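Local coordinates for protein cellulase (Uncultured bacterium, PDB 3WX5) that probably hydrolyses internal beta-1,4-glucosidic bonds of cellulose as a family 12 endoglucanase, at residues Glu17-Val31 with Val42-Glu56. Sequence-based numbering, arbitrary orientation.
Sequences EPTATVCDRWGSRDV and VWGAETAQCIEIGLE
R25 meets the loop 42-45 with its guanidinium edge: NE points at V42 O, 2.7 Å away, in the guanidinium plane and nearly straight (N-H...O 172°), while NH2 adds a weak bond to W43 O. One guanidinium face takes A45 O; W26 CZ2 lies over the opposite face, off-centre, and W26 CH2 reaches W43 CB at 3.7 Å. V42 N returns a bond to R25 O (3.0 Å), so V42 is gripped through both its backbone N and O. With R25 cut back to an alanine, V42 O would probably lose the NE donor and the W26 ring, over one face of which R25 CG lies, would be freer to turn. Next along, C23 SG and C50 SG form a disulfide (2.1 Å, chi3 113°), and a water bridges C23 O to Q49 N. This covalent link closes the end of an antiparallel pair in the family 12 beta-sandwich: strand 19-22 is the edge strand of one sheet, with 49-54 next to it, V22 and A20 hydrogen-bonded to I51 and I53. On the face carrying V22 and A20, I53 CD1 lies across V22 CG2 (3.5 Å), reaching it because CG1 stands anti to the carbonyl carbon (chi1 -49°); I53 CG2, the other branch, meets V31 CG1 of the second sheet at 3.9 Å. At the far end E17 OE1 accepts a bent bond from E56 N, 2.8 Å away; E17 OE2 hydrogen-bonds T57 OG1.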
ATOM      1  N   GLU A  17       3.395   3.368 -24.013  1.00 35.34           N
ATOM      2  CA  GLU A  17       4.614   3.216 -23.229  1.00 29.72           C
ATOM      3  C   GLU A  17       5.100   1.761 -23.276  1.00 27.10           C
ATOM      4  O   GLU A  17       4.288   0.841 -23.427  1.00 26.75           O
ATOM      5  CB  GLU A  17       4.402   3.682 -21.780  1.00 29.24           C
ATOM      6  CG  GLU A  17       3.535   2.757 -20.919  1.00 26.11           C
ATOM      7  CD  GLU A  17       3.443   3.225 -19.462  1.00 19.69           C
ATOM      8  OE1 GLU A  17       4.495   3.515 -18.842  1.00 19.27           O
ATOM      9  OE2 GLU A  17       2.315   3.356 -18.960  1.00 19.58           O
ATOM     10  N   PRO A  18       6.424   1.554 -23.158  1.00 25.30           N
ATOM     11  CA  PRO A  18       7.018   0.211 -23.003  1.00 25.75           C
ATOM     12  C   PRO A  18       6.451  -0.478 -21.766  1.00 25.96           C
ATOM     13  O   PRO A  18       6.168   0.195 -20.761  1.00 23.69           O
ATOM     14  CB  PRO A  18       8.505   0.502 -22.760  1.00 24.66           C
ATOM     15  CG  PRO A  18       8.705   1.915 -23.197  1.00 29.06           C
ATOM     16  CD  PRO A  18       7.416   2.617 -22.951  1.00 25.03           C
ATOM     17  N   THR A  19       6.269  -1.792 -21.837  1.00 24.09           N
ATOM     18  CA  THR A  19       5.746  -2.547 -20.711  1.00 24.37           C
ATOM     19  C   THR A  19       6.634  -3.762 -20.501  1.00 24.83           C
ATOM     20  O   THR A  19       7.383  -4.146 -21.402  1.00 22.73           O
ATOM     21  CB  THR A  19       4.277  -2.997 -20.955  1.00 25.38           C
ATOM     22  OG1 THR A  19       4.226  -3.848 -22.107  1.00 26.85           O
ATOM     23  CG2 THR A  19       3.363  -1.799 -21.199  1.00 21.44           C
ATOM     24  N   ALA A  20       6.595  -4.317 -19.290  1.00 23.67           N
ATOM     25  CA  ALA A  20       7.152  -5.636 -18.984  1.00 23.19           C
ATOM     26  C   ALA A  20       6.126  -6.496 -18.249  1.00 23.78           C
ATOM     27  O   ALA A  20       5.320  -5.975 -17.477  1.00 21.73           O
ATOM     28  CB  ALA A  20       8.413  -5.492 -18.147  1.00 23.79           C
ATOM     29  N   THR A  21       6.148  -7.808 -18.504  1.00 22.07           N
ATOM     30  CA  THR A  21       5.195  -8.720 -17.866  1.00 21.22           C
ATOM     31  C   THR A  21       5.945  -9.526 -16.834  1.00 21.84           C
ATOM     32  O   THR A  21       6.837 -10.300 -17.178  1.00 22.25           O
ATOM     33  CB  THR A  21       4.525  -9.687 -18.885  1.00 22.59           C
ATOM     34  OG1 THR A  21       3.798  -8.924 -19.861  1.00 22.32           O
ATOM     35  CG2 THR A  21       3.529 -10.622 -18.159  1.00 21.09           C
ATOM     36  N   VAL A  22       5.660  -9.266 -15.562  1.00 17.96           N
ATOM     37  CA  VAL A  22       6.491  -9.778 -14.463  1.00 18.09           C
ATOM     38  C   VAL A  22       5.698 -10.842 -13.721  1.00 19.87           C
ATOM     39  O   VAL A  22       4.601 -10.544 -13.217  1.00 16.73           O
ATOM     40  CB  VAL A  22       6.829  -8.635 -13.462  1.00 17.82           C
ATOM     41  CG1 VAL A  22       7.465  -9.174 -12.185  1.00 16.09           C
ATOM     42  CG2 VAL A  22       7.729  -7.561 -14.134  1.00 19.09           C
ATOM     43  N   CYS A  23       6.248 -12.063 -13.637  1.00 20.08           N
ATOM     44  CA  CYS A  23       5.534 -13.197 -13.032  1.00 20.68           C
ATOM     45  C   CYS A  23       6.259 -13.832 -11.848  1.00 19.60           C
ATOM     46  O   CYS A  23       5.684 -14.690 -11.156  1.00 19.54           O
ATOM     47  CB  CYS A  23       5.205 -14.290 -14.071  1.00 21.75           C
ATOM     48  SG  CYS A  23       4.256 -13.746 -15.526  1.00 20.53           S
ATOM     49  N   ASP A  24       7.529 -13.468 -11.654  1.00 20.55           N
ATOM     50  CA  ASP A  24       8.332 -13.975 -10.540  1.00 19.62           C
ATOM     51  C   ASP A  24       7.636 -13.590  -9.243  1.00 19.58           C
ATOM     52  O   ASP A  24       7.179 -12.468  -9.096  1.00 18.68           O
ATOM     53  CB  ASP A  24       9.742 -13.339 -10.572  1.00 21.66           C
ATOM     54  CG  ASP A  24      10.670 -13.873  -9.476  1.00 27.67           C
ATOM     55  OD1 ASP A  24      10.211 -14.496  -8.489  1.00 35.47           O
ATOM     56  OD2 ASP A  24      11.894 -13.648  -9.588  1.00 34.13           O
ATOM     57  N   ARG A  25       7.565 -14.523  -8.301  1.00 20.10           N
ATOM     58  CA  ARG A  25       6.929 -14.263  -7.012  1.00 20.62           C
ATOM     59  C   ARG A  25       7.488 -13.000  -6.328  1.00 20.28           C
ATOM     60  O   ARG A  25       6.722 -12.197  -5.774  1.00 19.04           O
ATOM     61  CB  ARG A  25       7.025 -15.520  -6.131  1.00 21.72           C
ATOM     62  CG  ARG A  25       7.296 -15.303  -4.680  1.00 25.49           C
ATOM     63  CD  ARG A  25       7.095 -16.617  -3.915  1.00 27.89           C
ATOM     64  NE  ARG A  25       6.319 -16.384  -2.702  1.00 28.57           N
ATOM     65  CZ  ARG A  25       6.420 -17.095  -1.587  1.00 31.82           C
ATOM     66  NH1 ARG A  25       7.199 -18.170  -1.538  1.00 32.38           N
ATOM     67  NH2 ARG A  25       5.700 -16.756  -0.527  1.00 32.83           N
ATOM     68  N   TRP A  26       8.785 -12.750  -6.513  1.00 18.18           N
ATOM     69  CA  TRP A  26       9.417 -11.543  -5.986  1.00 19.65           C
ATOM     70  C   TRP A  26       9.904 -10.566  -7.062  1.00 18.08           C
ATOM     71  O   TRP A  26      10.807  -9.754  -6.829  1.00 17.83           O
ATOM     72  CB  TRP A  26      10.546 -11.887  -5.004  1.00 20.06           C
ATOM     73  CG  TRP A  26      10.141 -12.863  -3.929  1.00 22.30           C
ATOM     74  CD1 TRP A  26      10.552 -14.162  -3.808  1.00 26.51           C
ATOM     75  CD2 TRP A  26       9.312 -12.603  -2.786  1.00 23.13           C
ATOM     76  NE1 TRP A  26       9.969 -14.749  -2.708  1.00 25.51           N
ATOM     77  CE2 TRP A  26       9.218 -13.811  -2.054  1.00 26.36           C
ATOM     78  CE3 TRP A  26       8.596 -11.490  -2.338  1.00 25.16           C
ATOM     79  CZ2 TRP A  26       8.459 -13.925  -0.889  1.00 20.22           C
ATOM     80  CZ3 TRP A  26       7.826 -11.615  -1.181  1.00 21.78           C
ATOM     81  CH2 TRP A  26       7.824 -12.798  -0.437  1.00 21.50           C
ATOM     82  N   GLY A  27       9.238 -10.578  -8.206  1.00 16.85           N
ATOM     83  CA  GLY A  27       9.695  -9.806  -9.353  1.00 15.39           C
ATOM     84  C   GLY A  27       9.405  -8.333  -9.137  1.00 17.12           C
ATOM     85  O   GLY A  27       8.536  -7.978  -8.320  1.00 14.69           O
ATOM     86  N   SER A  28      10.227  -7.476  -9.745  1.00 14.44           N
ATOM     87  CA  SER A  28      10.044  -6.021  -9.611  1.00 15.78           C
ATOM     88  C   SER A  28      10.535  -5.269 -10.852  1.00 17.15           C
ATOM     89  O   SER A  28      11.345  -5.799 -11.643  1.00 15.73           O
ATOM     90  CB  SER A  28      10.808  -5.516  -8.390  1.00 16.76           C
ATOM     91  OG  SER A  28      12.211  -5.704  -8.584  1.00 19.03           O
ATOM     92  N   ARG A  29      10.096  -4.020 -10.992  1.00 15.82           N
ATOM     93  CA  ARG A  29      10.661  -3.109 -11.994  1.00 16.71           C
ATOM     94  C   ARG A  29      10.771  -1.701 -11.420  1.00 17.57           C
ATOM     95  O   ARG A  29       9.855  -1.221 -10.749  1.00 14.06           O
ATOM     96  CB  ARG A  29       9.785  -3.043 -13.259  1.00 16.38           C
ATOM     97  CG  ARG A  29       9.837  -4.309 -14.157  1.00 16.72           C
ATOM     98  CD  ARG A  29      11.190  -4.471 -14.909  1.00 15.65           C
ATOM     99  NE  ARG A  29      11.165  -5.588 -15.864  1.00 19.07           N
ATOM    100  CZ  ARG A  29      11.301  -6.870 -15.529  1.00 22.01           C
ATOM    101  NH1 ARG A  29      11.390  -7.220 -14.255  1.00 21.47           N
ATOM    102  NH2 ARG A  29      11.304  -7.815 -16.467  1.00 23.02           N
ATOM    103  N   ASP A  30      11.885  -1.042 -11.697  1.00 15.11           N
ATOM    104  CA  ASP A  30      11.960   0.397 -11.533  1.00 18.41           C
ATOM    105  C   ASP A  30      11.130   1.061 -12.611  1.00 17.09           C
ATOM    106  O   ASP A  30      11.159   0.631 -13.774  1.00 16.71           O
ATOM    107  CB  ASP A  30      13.421   0.882 -11.589  1.00 18.55           C
ATOM    108  CG  ASP A  30      14.269   0.300 -10.476  1.00 24.19           C
ATOM    109  OD1 ASP A  30      13.813   0.299  -9.312  1.00 25.43           O
ATOM    110  OD2 ASP A  30      15.410  -0.127 -10.748  1.00 33.72           O
ATOM    111  N   VAL A  31      10.370   2.088 -12.219  1.00 15.05           N
ATOM    112  CA  VAL A  31       9.528   2.826 -13.150  1.00 13.55           C
ATOM    113  C   VAL A  31       9.657   4.338 -12.967  1.00 14.03           C
ATOM    114  O   VAL A  31      10.140   4.824 -11.922  1.00 15.82           O
ATOM    115  CB  VAL A  31       7.999   2.427 -13.030  1.00 13.21           C
ATOM    116  CG1 VAL A  31       7.797   0.927 -13.260  1.00 12.82           C
ATOM    117  CG2 VAL A  31       7.463   2.861 -11.675  1.00 13.87           C
ATOM    118  N   VAL A  42       4.163 -11.659  -4.389  1.00 13.02           N
ATOM    119  CA  VAL A  42       3.296 -12.771  -3.998  1.00 13.37           C
ATOM    120  C   VAL A  42       3.798 -13.365  -2.669  1.00 15.20           C
ATOM    121  O   VAL A  42       4.350 -14.467  -2.616  1.00 13.71           O
ATOM    122  CB  VAL A  42       3.173 -13.844  -5.128  1.00 14.44           C
ATOM    123  CG1 VAL A  42       2.042 -14.862  -4.799  1.00 11.52           C
ATOM    124  CG2 VAL A  42       2.834 -13.117  -6.463  1.00 15.33           C
ATOM    125  N   TRP A  43       3.601 -12.603  -1.591  1.00 16.26           N
ATOM    126  CA  TRP A  43       4.269 -12.897  -0.329  1.00 16.55           C
ATOM    127  C   TRP A  43       3.617 -14.008   0.496  1.00 15.68           C
ATOM    128  O   TRP A  43       4.282 -14.642   1.305  1.00 17.20           O
ATOM    129  CB  TRP A  43       4.461 -11.618   0.500  1.00 16.42           C
ATOM    130  CG  TRP A  43       3.193 -10.969   0.931  1.00 16.88           C
ATOM    131  CD1 TRP A  43       2.582  -9.863   0.366  1.00 15.41           C
ATOM    132  CD2 TRP A  43       2.388 -11.338   2.057  1.00 14.98           C
ATOM    133  NE1 TRP A  43       1.431  -9.549   1.078  1.00 14.38           N
ATOM    134  CE2 TRP A  43       1.314 -10.420   2.131  1.00 14.73           C
ATOM    135  CE3 TRP A  43       2.504 -12.326   3.047  1.00 16.98           C
ATOM    136  CZ2 TRP A  43       0.317 -10.512   3.113  1.00 14.45           C
ATOM    137  CZ3 TRP A  43       1.511 -12.419   4.013  1.00 14.50           C
ATOM    138  CH2 TRP A  43       0.440 -11.508   4.048  1.00 18.62           C
ATOM    139  N   GLY A  44       2.339 -14.294   0.241  1.00 13.86           N
ATOM    140  CA  GLY A  44       1.559 -15.158   1.105  1.00 15.37           C
ATOM    141  C   GLY A  44       1.090 -16.490   0.521  1.00 14.96           C
ATOM    142  O   GLY A  44       0.278 -17.181   1.144  1.00 16.22           O
ATOM    143  N   ALA A  45       1.572 -16.832  -0.672  1.00 14.98           N
ATOM    144  CA  ALA A  45       1.198 -18.076  -1.367  1.00 13.69           C
ATOM    145  C   ALA A  45       2.188 -18.468  -2.452  1.00 15.72           C
ATOM    146  O   ALA A  45       3.083 -17.692  -2.782  1.00 16.71           O
ATOM    147  CB  ALA A  45      -0.227 -17.958  -1.983  1.00 14.17           C
ATOM    148  N   GLU A  46       1.978 -19.641  -3.042  0.50 10.68           N
ATOM    149  CA  GLU A  46       2.817 -20.103  -4.141  0.50 11.59           C
ATOM    150  C   GLU A  46       2.041 -20.128  -5.449  0.50  9.97           C
ATOM    151  O   GLU A  46       2.566 -20.527  -6.478  0.50  8.98           O
ATOM    152  CB  GLU A  46       3.351 -21.500  -3.844  0.50 10.68           C
ATOM    153  CG  GLU A  46       3.729 -21.714  -2.392  0.50 15.13           C
ATOM    154  CD  GLU A  46       5.119 -22.262  -2.227  0.50 25.92           C
ATOM    155  OE1 GLU A  46       5.950 -22.052  -3.129  0.50 29.10           O
ATOM    156  OE2 GLU A  46       5.391 -22.885  -1.181  0.50 30.26           O
ATOM    157  N   THR A  47       0.770 -19.757  -5.386  1.00 13.09           N
ATOM    158  CA  THR A  47      -0.056 -19.565  -6.608  1.00 14.47           C
ATOM    159  C   THR A  47       0.455 -18.506  -7.600  1.00 15.51           C
ATOM    160  O   THR A  47       1.076 -17.501  -7.227  1.00 15.19           O
ATOM    161  CB  THR A  47      -1.551 -19.330  -6.272  1.00 14.96           C
ATOM    162  OG1 THR A  47      -1.662 -18.414  -5.160  1.00 13.71           O
ATOM    163  CG2 THR A  47      -2.179 -20.654  -5.855  1.00 14.83           C
ATOM    164  N   ALA A  48       0.145 -18.715  -8.879  1.00 14.09           N
ATOM    165  CA  ALA A  48       0.723 -17.918  -9.933  1.00 14.09           C
ATOM    166  C   ALA A  48       0.069 -16.532 -10.039  1.00 13.17           C
ATOM    167  O   ALA A  48      -1.160 -16.385  -9.952  1.00 14.27           O
ATOM    168  CB  ALA A  48       0.621 -18.665 -11.281  1.00 15.85           C
ATOM    169  N   GLN A  49       0.892 -15.562 -10.390  1.00 12.12           N
ATOM    170  CA  GLN A  49       0.413 -14.200 -10.661  1.00 11.48           C
ATOM    171  C   GLN A  49       1.358 -13.504 -11.616  1.00 13.21           C
ATOM    172  O   GLN A  49       2.574 -13.531 -11.414  1.00 13.30           O
ATOM    173  CB  GLN A  49       0.339 -13.409  -9.347  1.00 12.31           C
ATOM    174  CG  GLN A  49      -0.126 -11.974  -9.500  1.00 11.06           C
ATOM    175  CD  GLN A  49       0.030 -11.216  -8.175  1.00 13.60           C
ATOM    176  OE1 GLN A  49      -0.632 -11.527  -7.195  1.00 12.69           O
ATOM    177  NE2 GLN A  49       1.008 -10.334  -8.118  1.00  9.40           N
ATOM    178  N   CYS A  50       0.793 -12.813 -12.599  1.00 12.98           N
ATOM    179  CA  CYS A  50       1.568 -11.927 -13.464  1.00 15.52           C
ATOM    180  C   CYS A  50       0.980 -10.531 -13.466  1.00 14.61           C
ATOM    181  O   CYS A  50      -0.229 -10.366 -13.417  1.00 13.56           O
ATOM    182  CB  CYS A  50       1.583 -12.442 -14.909  1.00 14.91           C
ATOM    183  SG  CYS A  50       2.294 -14.115 -15.044  1.00 19.88           S
ATOM    184  N   ILE A  51       1.848  -9.525 -13.540  1.00 12.65           N
ATOM    185  CA  ILE A  51       1.388  -8.160 -13.801  1.00 13.15           C
ATOM    186  C   ILE A  51       2.073  -7.590 -15.040  1.00 15.94           C
ATOM    187  O   ILE A  51       3.287  -7.774 -15.230  1.00 16.45           O
ATOM    188  CB  ILE A  51       1.640  -7.220 -12.586  1.00 13.44           C
ATOM    189  CG1 ILE A  51       3.108  -7.258 -12.134  1.00 13.18           C
ATOM    190  CG2 ILE A  51       0.709  -7.640 -11.420  1.00 13.98           C
ATOM    191  CD1 ILE A  51       3.424  -6.333 -10.908  1.00 15.54           C
ATOM    192  N   GLU A  52       1.321  -6.815 -15.811  1.00 14.48           N
ATOM    193  CA  GLU A  52       1.888  -6.095 -16.937  1.00 15.48           C
ATOM    194  C   GLU A  52       2.117  -4.644 -16.532  1.00 16.87           C
ATOM    195  O   GLU A  52       1.176  -3.958 -16.124  1.00 16.14           O
ATOM    196  CB  GLU A  52       0.947  -6.189 -18.143  1.00 16.15           C
ATOM    197  CG  GLU A  52       1.396  -5.356 -19.336  1.00 21.22           C
ATOM    198  CD  GLU A  52       0.465  -5.538 -20.534  1.00 32.76           C
ATOM    199  OE1 GLU A  52       0.629  -6.544 -21.241  1.00 33.09           O
ATOM    200  OE2 GLU A  52      -0.513  -4.766 -20.683  1.00 39.96           O
ATOM    201  N   ILE A  53       3.383  -4.225 -16.550  1.00 15.82           N
ATOM    202  CA  ILE A  53       3.821  -2.952 -15.944  1.00 16.45           C
ATOM    203  C   ILE A  53       4.255  -1.936 -17.000  1.00 16.82           C
ATOM    204  O   ILE A  53       5.192  -2.188 -17.778  1.00 17.31           O
ATOM    205  CB  ILE A  53       5.037  -3.140 -15.002  1.00 16.22           C
ATOM    206  CG1 ILE A  53       4.800  -4.285 -14.017  1.00 15.36           C
ATOM    207  CG2 ILE A  53       5.294  -1.847 -14.200  1.00 15.91           C
ATOM    208  CD1 ILE A  53       6.029  -4.628 -13.202  1.00 17.13           C
ATOM    209  N   GLY A  54       3.661  -0.752 -16.944  1.00 14.90           N
ATOM    210  CA  GLY A  54       4.089   0.362 -17.789  1.00 17.02           C
ATOM    211  C   GLY A  54       5.351   0.966 -17.198  1.00 16.39           C
ATOM    212  O   GLY A  54       5.365   1.396 -16.049  1.00 16.21           O
ATOM    213  N   LEU A  55       6.449   0.917 -17.943  1.00 18.11           N
ATOM    214  CA  LEU A  55       7.735   1.337 -17.384  1.00 17.59           C
ATOM    215  C   LEU A  55       7.874   2.845 -17.133  1.00 17.45           C
ATOM    216  O   LEU A  55       8.704   3.262 -16.324  1.00 19.92           O
ATOM    217  CB  LEU A  55       8.897   0.820 -18.246  1.00 17.97           C
ATOM    218  CG  LEU A  55       8.990  -0.703 -18.301  1.00 19.70           C
ATOM    219  CD1 LEU A  55      10.086  -1.171 -19.278  1.00 22.67           C
ATOM    220  CD2 LEU A  55       9.156  -1.308 -16.911  1.00 17.73           C
ATOM    221  N   GLU A  56       7.076   3.660 -17.819  1.00 17.24           N
ATOM    222  CA  GLU A  56       7.141   5.110 -17.635  1.00 19.23           C
ATOM    223  C   GLU A  56       6.214   5.591 -16.516  1.00 19.96           C
ATOM    224  O   GLU A  56       6.596   6.442 -15.725  1.00 22.10           O
ATOM    225  CB  GLU A  56       6.828   5.829 -18.957  1.00 19.02           C
ATOM    226  CG  GLU A  56       7.984   5.719 -19.976  1.00 25.24           C
ATOM    227  CD  GLU A  56       7.567   6.059 -21.415  1.00 33.04           C
ATOM    228  OE1 GLU A  56       6.458   6.603 -21.615  1.00 34.08           O
ATOM    229  OE2 GLU A  56       8.382   5.838 -22.339  1.00 34.03           O
TER
HETATM  230  O   HOH W   1       3.730 -16.266 -10.268  1.00 26.58           O